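Local coordinates for D-3-phosphoglycerate dehydrogenase oxidoreductase protein (PDB 3GG9) that probably acts as an NAD-dependent dehydrogenase of D-2-hydroxyacids, with 3-phosphoglycerate as its likely substrate, at residues L3-L8 with S22-H27; Q41-V46 with D67-L72; W116-A121 with N294-P299; T263-G268 with H287-M292. All coordinates share one frame; numbering follows the deposited sequence.

Contact 1. Residues L3-L8 with S22-H27. Unlike the reference sequence in segment 3-8: Leu3 (reference Met).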
loop_
_atom_site.group_PDB
_atom_site.type_symbol
_atom_site.label_atom_id
_atom_site.label_comp_id
_atom_site.label_asym_id
_atom_site.label_seq_id
_atom_site.Cartn_x
_atom_site.Cartn_y
_atom_site.Cartn_z
ATOM N N LEU A 3 -27.764 -32.132 -1.799
ATOM C CA LEU A 3 -28.352 -31.056 -1.011
ATOM C C LEU A 3 -28.571 -29.798 -1.834
ATOM O O LEU A 3 -27.889 -29.553 -2.839
ATOM C CB LEU A 3 -27.458 -30.719 0.202
ATOM C CG LEU A 3 -27.105 -31.808 1.230
ATOM C CD1 LEU A 3 -26.133 -31.294 2.273
ATOM C CD2 LEU A 3 -28.339 -32.354 1.928
ATOM N N LYS A 4 -29.544 -29.009 -1.393
ATOM C CA LYS A 4 -29.734 -27.646 -1.850
ATOM C C LYS A 4 -28.827 -26.799 -0.939
ATOM O O LYS A 4 -29.018 -26.767 0.294
ATOM C CB LYS A 4 -31.206 -27.277 -1.687
ATOM C CG LYS A 4 -31.796 -26.429 -2.797
ATOM C CD LYS A 4 -31.908 -24.967 -2.392
ATOM C CE LYS A 4 -32.564 -24.134 -3.483
ATOM N NZ LYS A 4 -32.330 -22.682 -3.258
ATOM N N ILE A 5 -27.818 -26.157 -1.539
ATOM C CA ILE A 5 -26.804 -25.394 -0.803
ATOM C C ILE A 5 -26.859 -23.922 -1.193
ATOM O O ILE A 5 -27.027 -23.593 -2.370
ATOM C CB ILE A 5 -25.379 -25.970 -1.044
ATOM C CG1 ILE A 5 -25.301 -27.394 -0.516
ATOM C CG2 ILE A 5 -24.270 -25.067 -0.434
ATOM C CD1 ILE A 5 -24.037 -28.132 -0.871
ATOM N N ALA A 6 -26.777 -23.039 -0.196
ATOM C CA ALA A 6 -26.649 -21.619 -0.454
ATOM C C ALA A 6 -25.399 -21.048 0.209
ATOM O O ALA A 6 -25.065 -21.405 1.342
ATOM C CB ALA A 6 -27.873 -20.870 0.004
ATOM N N VAL A 7 -24.717 -20.174 -0.534
ATOM C CA VAL A 7 -23.592 -19.405 -0.031
ATOM C C VAL A 7 -24.046 -17.944 -0.005
ATOM O O VAL A 7 -24.479 -17.402 -1.023
ATOM C CB VAL A 7 -22.350 -19.486 -0.956
ATOM C CG1 VAL A 7 -21.175 -18.756 -0.307
ATOM C CG2 VAL A 7 -21.970 -20.941 -1.297
ATOM N N LEU A 8 -23.924 -17.316 1.157
ATOM C CA LEU A 8 -24.401 -15.949 1.346
ATOM C C LEU A 8 -23.281 -14.912 1.193
ATOM O O LEU A 8 -22.110 -15.232 1.392
ATOM C CB LEU A 8 -24.985 -15.844 2.755
ATOM C CG LEU A 8 -26.245 -16.667 3.058
ATOM C CD1 LEU A 8 -26.747 -16.300 4.434
ATOM C CD2 LEU A 8 -27.334 -16.384 2.007
ATOM N N SER A 22 -15.721 -27.030 -7.334
ATOM C CA SER A 22 -16.046 -28.327 -7.949
ATOM C C SER A 22 -16.281 -29.421 -6.910
ATOM O O SER A 22 -16.845 -30.479 -7.228
ATOM C CB SER A 22 -14.968 -28.760 -8.952
ATOM O OG SER A 22 -15.367 -29.949 -9.627
ATOM N N LEU A 23 -15.863 -29.174 -5.670
ATOM C CA LEU A 23 -16.172 -30.075 -4.559
ATOM C C LEU A 23 -17.674 -30.285 -4.359
ATOM O O LEU A 23 -18.084 -31.330 -3.872
ATOM C CB LEU A 23 -15.557 -29.582 -3.243
ATOM C CG LEU A 23 -14.033 -29.596 -3.083
ATOM C CD1 LEU A 23 -13.631 -28.873 -1.798
ATOM C CD2 LEU A 23 -13.478 -31.014 -3.108
ATOM N N LEU A 24 -18.488 -29.297 -4.731
ATOM C CA LEU A 24 -19.933 -29.377 -4.540
ATOM C C LEU A 24 -20.703 -29.847 -5.790
ATOM O O LEU A 24 -21.886 -29.501 -5.964
ATOM C CB LEU A 24 -20.469 -28.004 -4.088
ATOM C CG LEU A 24 -19.924 -27.405 -2.780
ATOM C CD1 LEU A 24 -20.476 -25.990 -2.578
ATOM C CD2 LEU A 24 -20.216 -28.288 -1.576
ATOM N N GLN A 25 -20.044 -30.648 -6.630
ATOM C CA GLN A 25 -20.561 -31.034 -7.961
ATOM C C GLN A 25 -21.807 -31.905 -7.902
ATOM O O GLN A 25 -22.626 -31.864 -8.809
ATOM C CB GLN A 25 -19.489 -31.749 -8.793
ATOM C CG GLN A 25 -18.892 -32.996 -8.119
ATOM C CD GLN A 25 -17.862 -33.699 -8.988
ATOM O OE1 GLN A 25 -17.598 -34.891 -8.809
ATOM N NE2 GLN A 25 -17.269 -32.967 -9.929
ATOM N N ASP A 26 -21.940 -32.660 -6.818
ATOM C CA ASP A 26 -23.111 -33.497 -6.570
ATOM C C ASP A 26 -24.292 -32.727 -5.965
ATOM O O ASP A 26 -25.291 -33.339 -5.615
ATOM C CB ASP A 26 -22.722 -34.675 -5.664
ATOM C CG ASP A 26 -23.812 -35.743 -5.571
ATOM O OD1 ASP A 26 -24.471 -36.026 -6.593
ATOM O OD2 ASP A 26 -24.032 -36.267 -4.465
ATOM N N HIS A 27 -24.189 -31.399 -5.848
ATOM C CA HIS A 27 -25.201 -30.593 -5.139
ATOM C C HIS A 27 -25.638 -29.430 -5.961
ATOM O O HIS A 27 -24.954 -29.044 -6.905
ATOM C CB HIS A 27 -24.655 -30.101 -3.802
ATOM C CG HIS A 27 -24.095 -31.204 -2.954
ATOM N ND1 HIS A 27 -24.890 -32.023 -2.180
ATOM C CD2 HIS A 27 -22.834 -31.674 -2.824
ATOM C CE1 HIS A 27 -24.138 -32.932 -1.589
ATOM N NE2 HIS A 27 -22.885 -32.738 -1.958
#
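Leu3 and His27 meet through one short, straight bond: the backbone N of Leu3 donates to ND1 of His27 at 2.9 Å, with an N-H...acceptor angle of 177°. The donor lies almost exactly in the imidazole plane, so the bond fixes the turn of the ring as well as its position. Leu3 differs from the reference sequence, which has Met here, but its contribution to this bond is from the main chain. Close packing lies beside it. The Ile5 side chain is extended (chi2 171°), which carries CD1 across to 3.6 Å from CB of His27. The same methyl lies 3.9 Å from CD2 of Leu24, wedged between the two ends of a type I turn that the His27 N to Leu24 O bond closes. The outer side of this turn is looser. Gln25 and Asp26 are exposed, though CB of Asp26 lies over one ring face near its rim. Leu321 and Leu324 of helix 306-324 also touch His27. The arrangement belongs to the flavodoxin-like domain of D-2-hydroxyacid dehydrogenases, where the right-handed connection expected between parallel strands 4-7 and 28-31 here runs through a loop with a 3-10 segment.

Contact 2. Residues Q41-V46 with D67-L72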
loop_
_atom_site.group_PDB
_atom_site.type_symbol
_atom_site.label_atom_id
_atom_site.label_comp_id
_atom_site.label_asym_id
_atom_site.label_seq_id
_atom_site.Cartn_x
_atom_site.Cartn_y
_atom_site.Cartn_z
ATOM N N GLN A 41 -37.069 -11.361 5.033
ATOM C CA GLN A 41 -36.465 -11.383 3.697
ATOM C C GLN A 41 -35.383 -12.458 3.539
ATOM O O GLN A 41 -35.265 -13.082 2.479
ATOM C CB GLN A 41 -35.851 -10.019 3.376
ATOM C CG GLN A 41 -36.816 -8.894 3.042
ATOM C CD GLN A 41 -36.100 -7.567 2.759
ATOM O OE1 GLN A 41 -36.662 -6.674 2.122
ATOM N NE2 GLN A 41 -34.856 -7.437 3.236
ATOM N N LEU A 42 -34.598 -12.663 4.595
ATOM C CA LEU A 42 -33.521 -13.647 4.574
ATOM C C LEU A 42 -34.058 -15.075 4.603
ATOM O O LEU A 42 -33.561 -15.937 3.873
ATOM C CB LEU A 42 -32.526 -13.406 5.720
ATOM C CG LEU A 42 -31.270 -14.283 5.788
ATOM C CD1 LEU A 42 -30.494 -14.234 4.472
ATOM C CD2 LEU A 42 -30.393 -13.862 6.955
ATOM N N ALA A 43 -35.072 -15.314 5.434
ATOM C CA ALA A 43 -35.722 -16.628 5.505
ATOM C C ALA A 43 -36.396 -17.029 4.189
ATOM O O ALA A 43 -36.336 -18.192 3.795
ATOM C CB ALA A 43 -36.700 -16.686 6.649
ATOM N N ALA A 44 -37.016 -16.066 3.509
ATOM C CA ALA A 44 -37.595 -16.302 2.184
ATOM C C ALA A 44 -36.520 -16.601 1.137
ATOM O O ALA A 44 -36.746 -17.399 0.221
ATOM C CB ALA A 44 -38.443 -15.111 1.752
ATOM N N ARG A 45 -35.354 -15.972 1.286
ATOM C CA ARG A 45 -34.269 -16.175 0.334
ATOM C C ARG A 45 -33.652 -17.572 0.461
ATOM O O ARG A 45 -33.321 -18.185 -0.545
ATOM C CB ARG A 45 -33.209 -15.071 0.446
ATOM C CG ARG A 45 -32.769 -14.492 -0.903
ATOM C CD ARG A 45 -33.802 -13.507 -1.455
ATOM N NE ARG A 45 -33.442 -12.960 -2.759
ATOM C CZ ARG A 45 -33.739 -13.520 -3.928
ATOM N NH1 ARG A 45 -34.409 -14.664 -3.979
ATOM N NH2 ARG A 45 -33.356 -12.934 -5.055
ATOM N N VAL A 46 -33.549 -18.091 1.683
ATOM C CA VAL A 46 -32.957 -19.427 1.905
ATOM C C VAL A 46 -33.957 -20.527 2.359
ATOM O O VAL A 46 -33.582 -21.510 3.012
ATOM C CB VAL A 46 -31.708 -19.363 2.843
ATOM C CG1 VAL A 46 -30.605 -18.521 2.205
ATOM C CG2 VAL A 46 -32.051 -18.823 4.237
ATOM N N ASP A 67 -36.123 -20.411 13.513
ATOM C CA ASP A 67 -37.571 -20.648 13.624
ATOM C C ASP A 67 -38.262 -20.635 12.268
ATOM O O ASP A 67 -39.261 -21.324 12.070
ATOM C CB ASP A 67 -38.234 -19.576 14.499
ATOM C CG ASP A 67 -37.889 -19.711 15.972
ATOM O OD1 ASP A 67 -38.069 -18.711 16.704
ATOM O OD2 ASP A 67 -37.439 -20.795 16.403
ATOM N N ARG A 68 -37.728 -19.844 11.342
ATOM C CA ARG A 68 -38.310 -19.699 10.012
ATOM C C ARG A 68 -37.688 -20.597 8.941
ATOM O O ARG A 68 -38.007 -20.455 7.759
ATOM C CB ARG A 68 -38.221 -18.249 9.567
ATOM C CG ARG A 68 -39.178 -17.306 10.268
ATOM C CD ARG A 68 -39.181 -15.966 9.537
ATOM N NE ARG A 68 -39.957 -14.877 10.144
ATOM C CZ ARG A 68 -39.974 -14.529 11.433
ATOM N NH1 ARG A 68 -39.249 -15.168 12.350
ATOM N NH2 ARG A 68 -40.734 -13.509 11.806
ATOM N N LEU A 69 -36.812 -21.516 9.348
ATOM C CA LEU A 69 -36.109 -22.376 8.387
ATOM C C LEU A 69 -36.213 -23.875 8.704
ATOM O O LEU A 69 -35.262 -24.474 9.218
ATOM C CB LEU A 69 -34.632 -21.963 8.257
ATOM C CG LEU A 69 -34.239 -20.580 7.720
ATOM C CD1 LEU A 69 -32.704 -20.449 7.696
ATOM C CD2 LEU A 69 -34.846 -20.310 6.342
ATOM N N PRO A 70 -37.360 -24.497 8.370
ATOM C CA PRO A 70 -37.565 -25.913 8.691
ATOM C C PRO A 70 -36.607 -26.897 7.987
ATOM O O PRO A 70 -36.257 -27.934 8.570
ATOM C CB PRO A 70 -39.016 -26.163 8.253
ATOM C CG PRO A 70 -39.310 -25.111 7.252
ATOM C CD PRO A 70 -38.527 -23.912 7.676
ATOM N N LYS A 71 -36.159 -26.565 6.774
ATOM C CA LYS A 71 -35.360 -27.509 5.981
ATOM C C LYS A 71 -33.858 -27.514 6.287
ATOM O O LYS A 71 -33.131 -28.390 5.800
ATOM C CB LYS A 71 -35.602 -27.294 4.482
ATOM C CG LYS A 71 -37.069 -27.144 4.122
ATOM C CD LYS A 71 -37.416 -27.878 2.849
ATOM C CE LYS A 71 -38.921 -27.890 2.621
ATOM N NZ LYS A 71 -39.667 -28.374 3.824
ATOM N N LEU A 72 -33.392 -26.551 7.089
ATOM C CA LEU A 72 -31.955 -26.387 7.346
ATOM C C LEU A 72 -31.392 -27.499 8.209
ATOM O O LEU A 72 -31.907 -27.765 9.299
ATOM C CB LEU A 72 -31.662 -25.037 8.012
ATOM C CG LEU A 72 -30.169 -24.737 8.241
ATOM C CD1 LEU A 72 -29.416 -24.669 6.903
ATOM C CD2 LEU A 72 -29.970 -23.451 9.016
HETATM O O HOH W 1 -38.552 -20.024 5.142
#
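Ala43 and Arg68 bring the two backbones closest, with CA atoms 6.0 Å apart. One belongs to the last turn of a helix and the other to an irregular loop that folds into a type I turn from Leu69 to Leu72. No direct hydrogen bond joins the segments. Instead a water donates to O of Ala43 at 3.2 Å and to O of Arg68 at 2.7 Å, bridging two carbonyls that could not bond to each other. Beside this link, CB of Ala43 rests 3.6 Å from CB of Arg68, and the arginine chain runs on past the alanine methyl in extended form. Leu69 makes the deeper contact: its CD2 reaches O of Ala43 at 3.6 Å and CG2 of Val46 at 3.8 Å. With CG1 of Val46 anti to the carbonyl carbon (chi1 -62°), CG2 falls between the backbone N and the carbonyl carbon, just where the chain leaves helical geometry, and it meets both methyls of Leu69. Around the pair, Leu65 of helix 63-66 also packs on Ala43, and Asp67 makes a salt bridge to Lys97 of helix 91-97. Val46 continues inward onto Leu52 of strand 51-54, so the contact ties helix 39-45 and the approach to strand 74-77 over the same sheet.

Contact 3. Residues W116-A121 with N294-P299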
loop_
_atom_site.group_PDB
_atom_site.type_symbol
_atom_site.label_atom_id
_atom_site.label_comp_id
_atom_site.label_asym_id
_atom_site.label_seq_id
_atom_site.Cartn_x
_atom_site.Cartn_y
_atom_site.Cartn_z
ATOM N N TRP A 116 -0.522 -4.372 6.587
ATOM C CA TRP A 116 0.683 -3.689 6.137
ATOM C C TRP A 116 0.484 -2.890 4.870
ATOM O O TRP A 116 1.089 -1.844 4.708
ATOM C CB TRP A 116 1.841 -4.691 5.916
ATOM C CG TRP A 116 3.134 -3.974 6.109
ATOM C CD1 TRP A 116 4.009 -3.587 5.147
ATOM C CD2 TRP A 116 3.648 -3.469 7.351
ATOM N NE1 TRP A 116 5.077 -2.903 5.720
ATOM C CE2 TRP A 116 4.867 -2.821 7.072
ATOM C CE3 TRP A 116 3.198 -3.525 8.680
ATOM C CZ2 TRP A 116 5.640 -2.217 8.072
ATOM C CZ3 TRP A 116 3.961 -2.921 9.671
ATOM C CH2 TRP A 116 5.168 -2.286 9.367
ATOM N N ALA A 117 -0.371 -3.384 3.984
ATOM C CA ALA A 117 -0.710 -2.685 2.751
ATOM C C ALA A 117 -1.339 -1.347 3.124
ATOM O O ALA A 117 -1.041 -0.329 2.519
ATOM C CB ALA A 117 -1.699 -3.547 1.916
ATOM N N LEU A 118 -2.170 -1.363 4.159
ATOM C CA LEU A 118 -2.807 -0.127 4.666
ATOM C C LEU A 118 -1.846 0.827 5.372
ATOM O O LEU A 118 -1.954 2.023 5.210
ATOM C CB LEU A 118 -3.965 -0.470 5.599
ATOM C CG LEU A 118 -5.265 -0.935 4.956
ATOM C CD1 LEU A 118 -6.256 -1.290 6.050
ATOM C CD2 LEU A 118 -5.823 0.162 4.051
ATOM N N VAL A 119 -0.928 0.290 6.177
ATOM C CA VAL A 119 0.181 1.059 6.763
ATOM C C VAL A 119 0.957 1.822 5.707
ATOM O O VAL A 119 1.134 3.020 5.840
ATOM C CB VAL A 119 1.217 0.147 7.588
ATOM C CG1 VAL A 119 2.414 0.949 7.978
ATOM C CG2 VAL A 119 0.551 -0.406 8.816
ATOM N N MET A 120 1.458 1.108 4.689
ATOM C CA MET A 120 2.191 1.718 3.579
ATOM C C MET A 120 1.328 2.681 2.740
ATOM O O MET A 120 1.780 3.771 2.382
ATOM C CB MET A 120 2.844 0.622 2.738
ATOM C CG MET A 120 3.785 -0.195 3.619
ATOM S SD MET A 120 5.070 -1.008 2.687
ATOM C CE MET A 120 6.250 0.351 2.729
ATOM N N ALA A 121 0.082 2.295 2.479
ATOM C CA ALA A 121 -0.815 3.114 1.671
ATOM C C ALA A 121 -1.064 4.420 2.400
ATOM O O ALA A 121 -0.921 5.478 1.811
ATOM C CB ALA A 121 -2.120 2.374 1.387
ATOM N N ASN A 294 -8.270 12.391 6.011
ATOM C CA ASN A 294 -7.285 11.709 6.881
ATOM C C ASN A 294 -7.769 10.357 7.432
ATOM O O ASN A 294 -7.248 9.868 8.432
ATOM C CB ASN A 294 -6.814 12.625 8.018
ATOM C CG ASN A 294 -7.956 13.116 8.887
ATOM O OD1 ASN A 294 -9.097 13.231 8.428
ATOM N ND2 ASN A 294 -7.655 13.424 10.138
ATOM N N CYS A 295 -8.755 9.752 6.776
ATOM C CA CYS A 295 -9.041 8.328 6.989
ATOM C C CYS A 295 -8.993 7.598 5.660
ATOM O O CYS A 295 -9.544 8.062 4.675
ATOM C CB CYS A 295 -10.391 8.087 7.674
ATOM S SG CYS A 295 -10.521 6.445 8.498
ATOM N N ILE A 296 -8.291 6.474 5.635
ATOM C CA ILE A 296 -8.356 5.563 4.501
ATOM C C ILE A 296 -9.184 4.358 4.941
ATOM O O ILE A 296 -8.841 3.689 5.914
ATOM C CB ILE A 296 -6.939 5.175 4.037
ATOM C CG1 ILE A 296 -6.275 6.411 3.402
ATOM C CG2 ILE A 296 -6.981 3.991 3.055
ATOM C CD1 ILE A 296 -4.797 6.394 3.403
ATOM N N CYS A 297 -10.280 4.102 4.242
ATOM C CA CYS A 297 -11.197 3.007 4.598
ATOM C C CYS A 297 -11.314 2.031 3.460
ATOM O O CYS A 297 -11.615 2.427 2.319
ATOM C CB CYS A 297 -12.591 3.540 4.888
ATOM S SG CYS A 297 -12.683 4.845 6.107
ATOM N N THR A 298 -11.062 0.757 3.767
ATOM C CA THR A 298 -11.299 -0.320 2.834
ATOM C C THR A 298 -12.456 -1.155 3.340
ATOM O O THR A 298 -12.724 -1.203 4.561
ATOM C CB THR A 298 -10.050 -1.225 2.727
ATOM O OG1 THR A 298 -9.634 -1.526 4.055
ATOM C CG2 THR A 298 -8.957 -0.490 1.997
ATOM N N PRO A 299 -13.163 -1.830 2.412
ATOM C CA PRO A 299 -14.387 -2.525 2.781
ATOM C C PRO A 299 -14.199 -3.955 3.283
ATOM O O PRO A 299 -14.610 -4.912 2.623
ATOM C CB PRO A 299 -15.193 -2.497 1.472
ATOM C CG PRO A 299 -14.134 -2.583 0.425
ATOM C CD PRO A 299 -12.935 -1.855 0.958
#
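Leu118 reaches from helix 109-123 to Ile296 on edge strand 295-297 and to Thr298 just beyond its end, the CA atoms of Leu118 and Ile296 being 7.9 Å apart. Its path starts at CB, which does not itself aim at the strand. CG stands beside the backbone N (chi1 -77°), and this rotation swings the branch point across, so that the methyls make the contact. CD1 continues the chain away from CA and comes to 3.9 Å from OG1 of Thr298, a van der Waals approach. CD2 touches CG2 of Thr298 at 3.8 Å and CG2 of Ile296 at 4.1 Å, thus meeting both residues, both of which point toward the helix. One turn on, O of Ala121 approaches CD1 of Ile296 at 4.3 Å. The hydroxyl of Thr298 is engaged elsewhere, in a hydrogen bond with OD1 of Asp276 and a weak one with O of Ile275. Pro127 and Gln128 of helix 126-134 cover Ile296 further, and Val130 of the second subunit packs on Thr298. With no hydrogen bond across it and its one side-chain polar group held by Asp276, at the end of the neighbouring strand, this buried junction of helix and strand depends on the fit of methyl groups, and its threonine takes part through both its methyl and the flank of its hydroxyl.

Contact 4. Residues T263-G268 with H287-M292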
loop_
_atom_site.group_PDB
_atom_site.type_symbol
_atom_site.label_atom_id
_atom_site.label_comp_id
_atom_site.label_asym_id
_atom_site.label_seq_id
_atom_site.Cartn_x
_atom_site.Cartn_y
_atom_site.Cartn_z
ATOM N N THR A 263 -14.237 11.084 16.762
ATOM C CA THR A 263 -14.008 12.108 17.786
ATOM C C THR A 263 -12.530 12.460 17.887
ATOM O O THR A 263 -12.175 13.625 17.799
ATOM C CB THR A 263 -14.590 11.691 19.166
ATOM O OG1 THR A 263 -16.000 11.450 19.039
ATOM C CG2 THR A 263 -14.357 12.780 20.236
ATOM N N ALA A 264 -11.666 11.450 18.001
ATOM C CA ALA A 264 -10.236 11.699 18.123
ATOM C C ALA A 264 -9.628 12.327 16.859
ATOM O O ALA A 264 -8.808 13.253 16.957
ATOM C CB ALA A 264 -9.504 10.423 18.501
ATOM N N LEU A 265 -10.036 11.858 15.680
ATOM C CA LEU A 265 -9.546 12.454 14.434
ATOM C C LEU A 265 -9.928 13.923 14.336
ATOM O O LEU A 265 -9.106 14.756 13.954
ATOM C CB LEU A 265 -10.020 11.683 13.198
ATOM C CG LEU A 265 -9.336 10.335 12.923
ATOM C CD1 LEU A 265 -10.072 9.628 11.806
ATOM C CD2 LEU A 265 -7.849 10.479 12.576
ATOM N N ASN A 266 -11.156 14.237 14.734
ATOM C CA ASN A 266 -11.611 15.627 14.784
ATOM C C ASN A 266 -10.878 16.503 15.808
ATOM O O ASN A 266 -10.879 17.719 15.677
ATOM C CB ASN A 266 -13.123 15.700 14.992
ATOM C CG ASN A 266 -13.900 15.392 13.725
ATOM O OD1 ASN A 266 -13.367 15.454 12.619
ATOM N ND2 ASN A 266 -15.168 15.049 13.885
ATOM N N ARG A 267 -10.247 15.896 16.809
ATOM C CA ARG A 267 -9.441 16.673 17.762
ATOM C C ARG A 267 -7.953 16.727 17.373
ATOM O O ARG A 267 -7.153 17.426 18.009
ATOM C CB ARG A 267 -9.671 16.216 19.217
ATOM C CG ARG A 267 -11.157 16.132 19.618
ATOM C CD ARG A 267 -11.464 16.651 21.013
ATOM N NE ARG A 267 -11.237 15.684 22.091
ATOM C CZ ARG A 267 -12.194 15.080 22.805
ATOM N NH1 ARG A 267 -11.857 14.234 23.771
ATOM N NH2 ARG A 267 -13.481 15.310 22.567
ATOM N N GLY A 268 -7.593 15.997 16.314
ATOM C CA GLY A 268 -6.280 16.115 15.686
ATOM C C GLY A 268 -5.213 15.137 16.148
ATOM O O GLY A 268 -4.060 15.222 15.702
ATOM N N HIS A 287 -20.634 6.916 5.074
ATOM C CA HIS A 287 -20.164 6.916 6.447
ATOM C C HIS A 287 -19.315 8.155 6.663
ATOM O O HIS A 287 -18.596 8.596 5.753
ATOM C CB HIS A 287 -19.310 5.671 6.737
ATOM C CG HIS A 287 -19.106 5.428 8.196
ATOM N ND1 HIS A 287 -18.134 6.075 8.923
ATOM C CD2 HIS A 287 -19.757 4.621 9.071
ATOM C CE1 HIS A 287 -18.191 5.681 10.181
ATOM N NE2 HIS A 287 -19.167 4.798 10.296
ATOM N N THR A 288 -19.391 8.708 7.867
ATOM C CA THR A 288 -18.597 9.888 8.278
ATOM C C THR A 288 -17.108 9.744 7.922
ATOM O O THR A 288 -16.497 10.663 7.372
ATOM C CB THR A 288 -18.786 10.136 9.805
ATOM O OG1 THR A 288 -20.178 10.371 10.066
ATOM C CG2 THR A 288 -18.026 11.332 10.288
ATOM N N LEU A 289 -16.535 8.577 8.218
ATOM C CA LEU A 289 -15.114 8.316 7.975
ATOM C C LEU A 289 -14.725 8.344 6.505
ATOM O O LEU A 289 -13.588 8.678 6.178
ATOM C CB LEU A 289 -14.706 6.971 8.573
ATOM C CG LEU A 289 -14.464 6.889 10.077
ATOM C CD1 LEU A 289 -14.051 5.470 10.370
ATOM C CD2 LEU A 289 -13.366 7.896 10.548
ATOM N N LEU A 290 -15.673 8.010 5.627
ATOM C CA LEU A 290 -15.437 8.008 4.186
ATOM C C LEU A 290 -15.319 9.421 3.643
ATOM O O LEU A 290 -14.733 9.632 2.591
ATOM C CB LEU A 290 -16.537 7.231 3.430
ATOM C CG LEU A 290 -16.773 5.742 3.724
ATOM C CD1 LEU A 290 -17.766 5.116 2.753
ATOM C CD2 LEU A 290 -15.481 5.000 3.654
ATOM N N ARG A 291 -15.878 10.387 4.368
ATOM C CA ARG A 291 -15.803 11.786 3.958
ATOM C C ARG A 291 -14.656 12.556 4.623
ATOM O O ARG A 291 -14.577 13.777 4.510
ATOM C CB ARG A 291 -17.153 12.471 4.189
ATOM C CG ARG A 291 -18.285 11.738 3.482
ATOM C CD ARG A 291 -19.602 12.497 3.569
ATOM N NE ARG A 291 -20.199 12.461 4.907
ATOM C CZ ARG A 291 -20.917 11.454 5.407
ATOM N NH1 ARG A 291 -21.422 11.577 6.622
ATOM N NH2 ARG A 291 -21.134 10.330 4.716
ATOM N N MET A 292 -13.768 11.827 5.299
ATOM C CA MET A 292 -12.572 12.391 5.933
ATOM C C MET A 292 -11.305 12.057 5.146
ATOM O O MET A 292 -10.958 10.882 4.982
ATOM C CB MET A 292 -12.450 11.874 7.374
ATOM C CG MET A 292 -13.360 12.595 8.377
ATOM S SD MET A 292 -13.226 12.020 10.094
ATOM C CE MET A 292 -14.787 11.271 10.270
#
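Leu265 and Leu289 make the closest apolar contact, their side chains crossing at about a right angle with CD1 of Leu265 at 3.9 Å from CD2 of Leu289. The same CD1 is 4.3 Å from SD of Met292, so one methyl serves two partners, and more of Met292 than of Leu289 is covered. At the same 4.3 Å, OD1 of Asn266 approaches SD of Met292 at the exposed border, a van der Waals contact and not a hydrogen bond. Hydrogen bonds act within the segments. N of Leu289 donates to ND1 of His287 at 3.1 Å, close to the imidazole plane, which ties the ring to the start of the 3-10 segment 288-291. The His287 ring also meets Phe278 edge to face. At the other element, Gly268 ends helix 260-267 in a Schellman motif, its phi of 94° turning the chain out of the helix. Beyond the pair, a bound glycerol lies about 4 Å from the side chain of Leu289, and O of Leu290 bonds to NZ of Lys134 of the second subunit. The setting is the Rossmann-type NAD-binding domain, in which helix 260-267 precedes strand 272-275 and the 3-10 segment lies on the connection from that strand to edge strand 295-297.

Overall arrangement
The four contacts divide between two parallel sheets. Contacts 1 and 2 belong to the five-stranded one and touch each other where Leu8 and Ala6 pack on Val46; contacts 3 and 4 belong to the seven-stranded one and meet through Cys295 and Cys297, with 263-268 and 287-292 nested inside the chain loop that contact 3 closes. Contact 3, closest to the chain's centre and fully buried, has no hydrogen bond across it and rests mainly on methyl contacts. Contacts 1 and 2, also mostly buried, lie farther out, with His27 partly exposed and Arg68 exposed at their borders; they add a direct imidazole bond and a bridging water. Contact 4, partly buried, keeps its hydrogen bonds within each segment.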